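Side-chain contacts in enoyl-CoA hydratase/carnithine racemase (Thermus thermophilus JL-18, PDB 6SL9), which probably acts as a crotonase-family isomerase that forms oxepin-CoA in the bacterial breakdown of phenylacetic acid: residues L53-G58 with K185-A190; L113-D118 with L174-R179. All coordinates share one frame; numbering follows the deposited sequence.

Contact 1: residues L53-G58 with K185-A190; sequences LLTGAG and KLMEEA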
loop_
_atom_site.group_PDB
_atom_site.type_symbol
_atom_site.label_atom_id
_atom_site.label_comp_id
_atom_site.label_asym_id
_atom_site.label_seq_id
_atom_site.Cartn_x
_atom_site.Cartn_y
_atom_site.Cartn_z
ATOM N N LEU A 53 16.529 13.335 16.179
ATOM C CA LEU A 53 16.072 12.160 16.940
ATOM C C LEU A 53 14.958 12.663 17.871
ATOM O O LEU A 53 15.213 13.600 18.639
ATOM C CB LEU A 53 17.209 11.562 17.754
ATOM C CG LEU A 53 16.892 10.406 18.708
ATOM C CD1 LEU A 53 16.198 9.257 18.044
ATOM C CD2 LEU A 53 18.198 9.959 19.367
ATOM N N LEU A 54 13.787 12.029 17.866
ATOM C CA LEU A 54 12.642 12.410 18.703
ATOM C C LEU A 54 12.314 11.246 19.621
ATOM O O LEU A 54 12.151 10.110 19.147
ATOM C CB LEU A 54 11.460 12.753 17.772
ATOM C CG LEU A 54 10.151 13.106 18.505
ATOM C CD1 LEU A 54 10.294 14.376 19.341
ATOM C CD2 LEU A 54 9.055 13.279 17.461
ATOM N N THR A 55 12.149 11.559 20.893
ATOM C CA THR A 55 11.772 10.572 21.916
ATOM C C THR A 55 10.926 11.250 22.992
ATOM O O THR A 55 10.708 12.455 22.924
ATOM C CB THR A 55 13.030 9.893 22.454
ATOM O OG1 THR A 55 12.637 8.669 23.091
ATOM C CG2 THR A 55 13.832 10.751 23.406
ATOM N N GLY A 56 10.483 10.469 23.972
ATOM C CA GLY A 56 9.711 10.996 25.101
ATOM C C GLY A 56 10.450 10.821 26.413
ATOM O O GLY A 56 11.220 9.880 26.609
ATOM N N ALA A 57 10.131 11.688 27.351
ATOM C CA ALA A 57 10.597 11.567 28.740
ATOM C C ALA A 57 9.663 10.681 29.543
ATOM O O ALA A 57 8.487 10.719 29.336
ATOM C CB ALA A 57 10.665 12.919 29.396
ATOM N N GLY A 58 10.214 10.013 30.533
ATOM C CA GLY A 58 9.362 9.259 31.450
ATOM C C GLY A 58 8.870 7.959 30.851
ATOM O O GLY A 58 9.516 7.391 29.925
ATOM N N LYS A 185 18.711 0.132 26.248
ATOM C CA LYS A 185 19.587 0.327 25.063
ATOM C C LYS A 185 18.929 1.186 23.981
ATOM O O LYS A 185 19.581 1.530 22.990
ATOM C CB LYS A 185 19.939 -1.041 24.500
ATOM C CG LYS A 185 20.801 -1.899 25.428
ATOM C CD LYS A 185 22.186 -1.362 25.607
ATOM C CE LYS A 185 23.142 -2.444 26.065
ATOM N NZ LYS A 185 23.898 -2.009 27.259
ATOM N N LEU A 186 17.664 1.560 24.149
ATOM C CA LEU A 186 16.927 2.233 23.059
ATOM C C LEU A 186 17.654 3.520 22.682
ATOM O O LEU A 186 17.843 3.727 21.478
ATOM C CB LEU A 186 15.490 2.505 23.497
ATOM C CG LEU A 186 14.711 3.388 22.511
ATOM C CD1 LEU A 186 14.486 2.692 21.187
ATOM C CD2 LEU A 186 13.379 3.813 23.067
ATOM N N MET A 187 17.957 4.398 23.620
ATOM C CA MET A 187 18.553 5.695 23.241
ATOM C C MET A 187 19.953 5.508 22.644
ATOM O O MET A 187 20.260 6.169 21.646
ATOM C CB MET A 187 18.530 6.696 24.396
ATOM C CG MET A 187 17.109 7.206 24.672
ATOM S SD MET A 187 16.368 8.024 23.232
ATOM C CE MET A 187 17.432 9.475 23.162
ATOM N N GLU A 188 20.748 4.578 23.164
ATOM C CA GLU A 188 22.084 4.298 22.576
ATOM C C GLU A 188 21.922 3.862 21.123
ATOM O O GLU A 188 22.636 4.355 20.243
ATOM C CB GLU A 188 22.788 3.239 23.441
ATOM C CG GLU A 188 24.220 2.949 23.016
ATOM C CD GLU A 188 24.844 1.701 23.634
ATOM O OE1 GLU A 188 25.854 1.206 23.072
ATOM O OE2 GLU A 188 24.330 1.239 24.650
ATOM N N GLU A 189 21.021 2.948 20.855
ATOM C CA GLU A 189 20.854 2.414 19.484
ATOM C C GLU A 189 20.268 3.523 18.590
ATOM O O GLU A 189 20.692 3.640 17.424
ATOM C CB GLU A 189 19.994 1.127 19.512
ATOM C CG GLU A 189 20.662 -0.029 20.211
ATOM C CD GLU A 189 20.665 -1.383 19.578
ATOM O OE1 GLU A 189 20.919 -2.345 20.349
ATOM O OE2 GLU A 189 20.590 -1.479 18.331
ATOM N N ALA A 190 19.288 4.257 19.071
ATOM C CA ALA A 190 18.627 5.273 18.220
ATOM C C ALA A 190 19.652 6.364 17.919
ATOM O O ALA A 190 19.700 6.880 16.808
ATOM C CB ALA A 190 17.400 5.827 18.922
#

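Contact 2: residues L113-D118 with L174-R179; sequences LALWGD and LGLVHR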
loop_
_atom_site.group_PDB
_atom_site.type_symbol
_atom_site.label_atom_id
_atom_site.label_comp_id
_atom_site.label_asym_id
_atom_site.label_seq_id
_atom_site.Cartn_x
_atom_site.Cartn_y
_atom_site.Cartn_z
ATOM N N LEU A 113 2.464 11.095 15.785
ATOM C CA LEU A 113 3.770 11.772 15.783
ATOM C C LEU A 113 4.887 10.742 15.626
ATOM O O LEU A 113 5.825 10.924 14.874
ATOM C CB LEU A 113 3.920 12.611 17.075
ATOM C CG LEU A 113 3.090 13.902 17.142
ATOM C CD1 LEU A 113 3.348 14.656 18.446
ATOM C CD2 LEU A 113 3.398 14.876 16.006
ATOM N N ALA A 114 4.789 9.602 16.345
ATOM C CA ALA A 114 5.854 8.588 16.312
ATOM C C ALA A 114 6.011 8.080 14.877
ATOM O O ALA A 114 7.137 7.802 14.412
ATOM C CB ALA A 114 5.502 7.454 17.232
ATOM N N LEU A 115 4.919 7.947 14.152
ATOM C CA LEU A 115 4.940 7.300 12.826
ATOM C C LEU A 115 5.494 8.223 11.758
ATOM O O LEU A 115 5.797 7.757 10.668
ATOM C CB LEU A 115 3.565 6.767 12.449
ATOM C CG LEU A 115 3.044 5.624 13.338
ATOM C CD1 LEU A 115 1.730 5.123 12.846
ATOM C CD2 LEU A 115 4.042 4.477 13.512
ATOM N N TRP A 116 5.724 9.493 12.069
ATOM C CA TRP A 116 6.396 10.419 11.135
ATOM C C TRP A 116 7.902 10.219 11.097
ATOM O O TRP A 116 8.529 10.769 10.212
ATOM C CB TRP A 116 6.046 11.883 11.434
ATOM C CG TRP A 116 4.689 12.267 10.938
ATOM C CD1 TRP A 116 3.531 12.429 11.647
ATOM C CD2 TRP A 116 4.342 12.334 9.554
ATOM N NE1 TRP A 116 2.500 12.632 10.776
ATOM C CE2 TRP A 116 2.960 12.575 9.488
ATOM C CE3 TRP A 116 5.081 12.213 8.373
ATOM C CZ2 TRP A 116 2.295 12.664 8.264
ATOM C CZ3 TRP A 116 4.418 12.309 7.161
ATOM C CH2 TRP A 116 3.050 12.528 7.124
ATOM N N GLY A 117 8.484 9.431 12.016
ATOM C CA GLY A 117 9.905 9.154 11.864
ATOM C C GLY A 117 10.190 8.490 10.537
ATOM O O GLY A 117 9.402 7.660 10.097
ATOM N N ASP A 118 11.319 8.778 9.905
ATOM C CA ASP A 118 11.782 8.044 8.709
ATOM C C ASP A 118 12.234 6.649 9.059
ATOM O O ASP A 118 11.954 5.687 8.325
ATOM C CB ASP A 118 12.912 8.786 8.046
ATOM C CG ASP A 118 12.531 10.147 7.574
ATOM O OD1 ASP A 118 11.503 10.273 6.886
ATOM O OD2 ASP A 118 13.259 11.108 7.929
ATOM N N LEU A 174 4.249 -5.429 11.887
ATOM C CA LEU A 174 3.355 -4.663 10.989
ATOM C C LEU A 174 4.104 -3.610 10.177
ATOM O O LEU A 174 3.472 -3.130 9.185
ATOM C CB LEU A 174 2.289 -3.971 11.847
ATOM C CG LEU A 174 1.309 -4.903 12.548
ATOM C CD1 LEU A 174 0.226 -4.097 13.205
ATOM C CD2 LEU A 174 0.707 -5.940 11.582
ATOM N N GLY A 175 5.326 -3.227 10.566
ATOM C CA GLY A 175 6.008 -2.051 9.972
ATOM C C GLY A 175 5.773 -0.750 10.717
ATOM O O GLY A 175 6.312 0.293 10.286
ATOM N N LEU A 176 5.101 -0.736 11.847
ATOM C CA LEU A 176 5.030 0.514 12.652
ATOM C C LEU A 176 6.415 0.917 13.139
ATOM O O LEU A 176 6.686 2.141 13.263
ATOM C CB LEU A 176 4.088 0.320 13.821
ATOM C CG LEU A 176 2.629 0.103 13.442
ATOM C CD1 LEU A 176 1.797 -0.127 14.677
ATOM C CD2 LEU A 176 2.043 1.220 12.594
ATOM N N VAL A 177 7.276 -0.052 13.415
ATOM C CA VAL A 177 8.701 0.276 13.707
ATOM C C VAL A 177 9.593 -0.619 12.873
ATOM O O VAL A 177 9.125 -1.673 12.386
ATOM C CB VAL A 177 9.032 0.179 15.201
ATOM C CG1 VAL A 177 8.254 1.193 16.026
ATOM C CG2 VAL A 177 8.883 -1.229 15.689
ATOM N N HIS A 178 10.849 -0.210 12.741
ATOM C CA HIS A 178 11.898 -0.956 12.009
ATOM C C HIS A 178 12.735 -1.865 12.916
ATOM O O HIS A 178 13.340 -2.780 12.399
ATOM C CB HIS A 178 12.787 0.022 11.249
ATOM C CG HIS A 178 12.037 0.839 10.228
ATOM N ND1 HIS A 178 11.747 2.159 10.454
ATOM C CD2 HIS A 178 11.568 0.505 8.999
ATOM C CE1 HIS A 178 11.139 2.592 9.348
ATOM N NE2 HIS A 178 10.970 1.594 8.467
ATOM N N ARG A 179 12.808 -1.555 14.200
ATOM C CA ARG A 179 13.658 -2.288 15.149
ATOM C C ARG A 179 13.038 -2.206 16.542
ATOM O O ARG A 179 12.478 -1.176 16.884
ATOM C CB ARG A 179 15.073 -1.713 15.200
ATOM C CG ARG A 179 16.088 -2.647 15.845
ATOM C CD ARG A 179 17.576 -2.417 15.682
ATOM N NE ARG A 179 18.071 -1.397 14.778
ATOM C CZ ARG A 179 19.139 -0.621 15.063
ATOM N NH1 ARG A 179 19.569 0.275 14.185
ATOM N NH2 ARG A 179 19.719 -0.686 16.255
#

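Contact 1: residues L53-G58 with K185-A190
The methyl group CE of M187 sits in the corner between L53 and T55, two residues on the same side of strand 53-56. It lies 3.9 Å from CD2 of L53, the two side chains meeting at a slant. T55 and M187 meet tip to tip, with CG2 of T55 3.7 Å from SD of M187. The bends at chi2 (-59°) and chi3 (-68°) fold the thioether, bringing SD and CE to the strand although the CB of M187 is not aimed at it. One turn further on, A190 fills the closer end, its CB 3.7 Å from CD1 of L53. Shortening M187 to an alanine would probably open a gap beside CG2 of T55 and leave CD2 of L53 without its methyl neighbour. In the second shell, OG1 of T55 is hydrogen-bonded to the carbonyl O of A101, which fixes the threonine's rotation. M187 and A190 also rest on A101, in the adjacent strand 98-102. The segment axes run nearly antiparallel (170°) and 10.4 Å apart, the apolar helix-on-sheet layering of an alpha/beta core, here the main sheet of the crotonase fold.

Contact 2: residues L113-D118 with L174-R179
The imidazole of H178 meets the carbonyl O of D118 at a slant, with CE1 as its nearest atom, 3.4 Å from that oxygen. Neither ring nitrogen bonds across the two segments: ND1 is hydrogen-bonded to the backbone N of R120, and NE2 to the carbonyl O of A154 of the second subunit, while E158 of that subunit packs against the H178 side chain. Two anchors on separate nitrogens fix the rotation of the ring and hold CE1 beside the carbonyl O of D118. The carboxylate of D118 takes another course. Its CB points away from the 174-179 segment, and OD2 is bound by the backbone N of L98 and, in a salt bridge, by K209.

The other half of the contact is aliphatic. L115 and L176 approach at an angle, and CD2 of L176 lies 3.9 Å from both CD1 and CD2 of L115. Both leucines carry CG anti to the carbonyl carbon (chi1 -65° and -66°), which swings their branches toward each other from backbones that do not aim them there. CD2 of L115 also presses on the carbonyl O of L176, at 3.5 Å. L146, L147 and V151 of helix 143-151 add to this apolar cluster.

The carbonyl O of L176 accepts a hydrogen bond from NE of R120, whose NH2 takes the O of G175 and whose NH1 takes the O of G117; one guanidinium thus joins the two loops. G175, at positive phi, ends helix 168-174 in a Schellman motif and turns the chain toward L176. Since the N of R120 can only donate and the O of A154 can only accept, the bonds are consistent with a neutral H178 protonated on NE2, a histidine that couples this loop to the neighbouring subunit.

Overall arrangement
After strands 6-11 and 14-19 and helix 30-45, the chain enters strand 51-56, where residues 53-58 open contact 1. It then passes through strand 98-102 to helix 109-115, whose end opens contact 2. That inner loop closes at 174-179, where the chain leaves helix 168-174; strand 179-181 follows, and helix 186-197 then closes contact 1. The two loops are therefore concentric and do not cross, the shorter spanning 55 intervening residues and the longer 126. Contact 1 fastens a late helix to the main sheet, whereas contact 2 joins the loops leading into its strands 119-123 and 179-181. Their centres lie about 13 Å apart; R179 and E189 come together between them, in a salt bridge modelled so short that its exact geometry is doubtful.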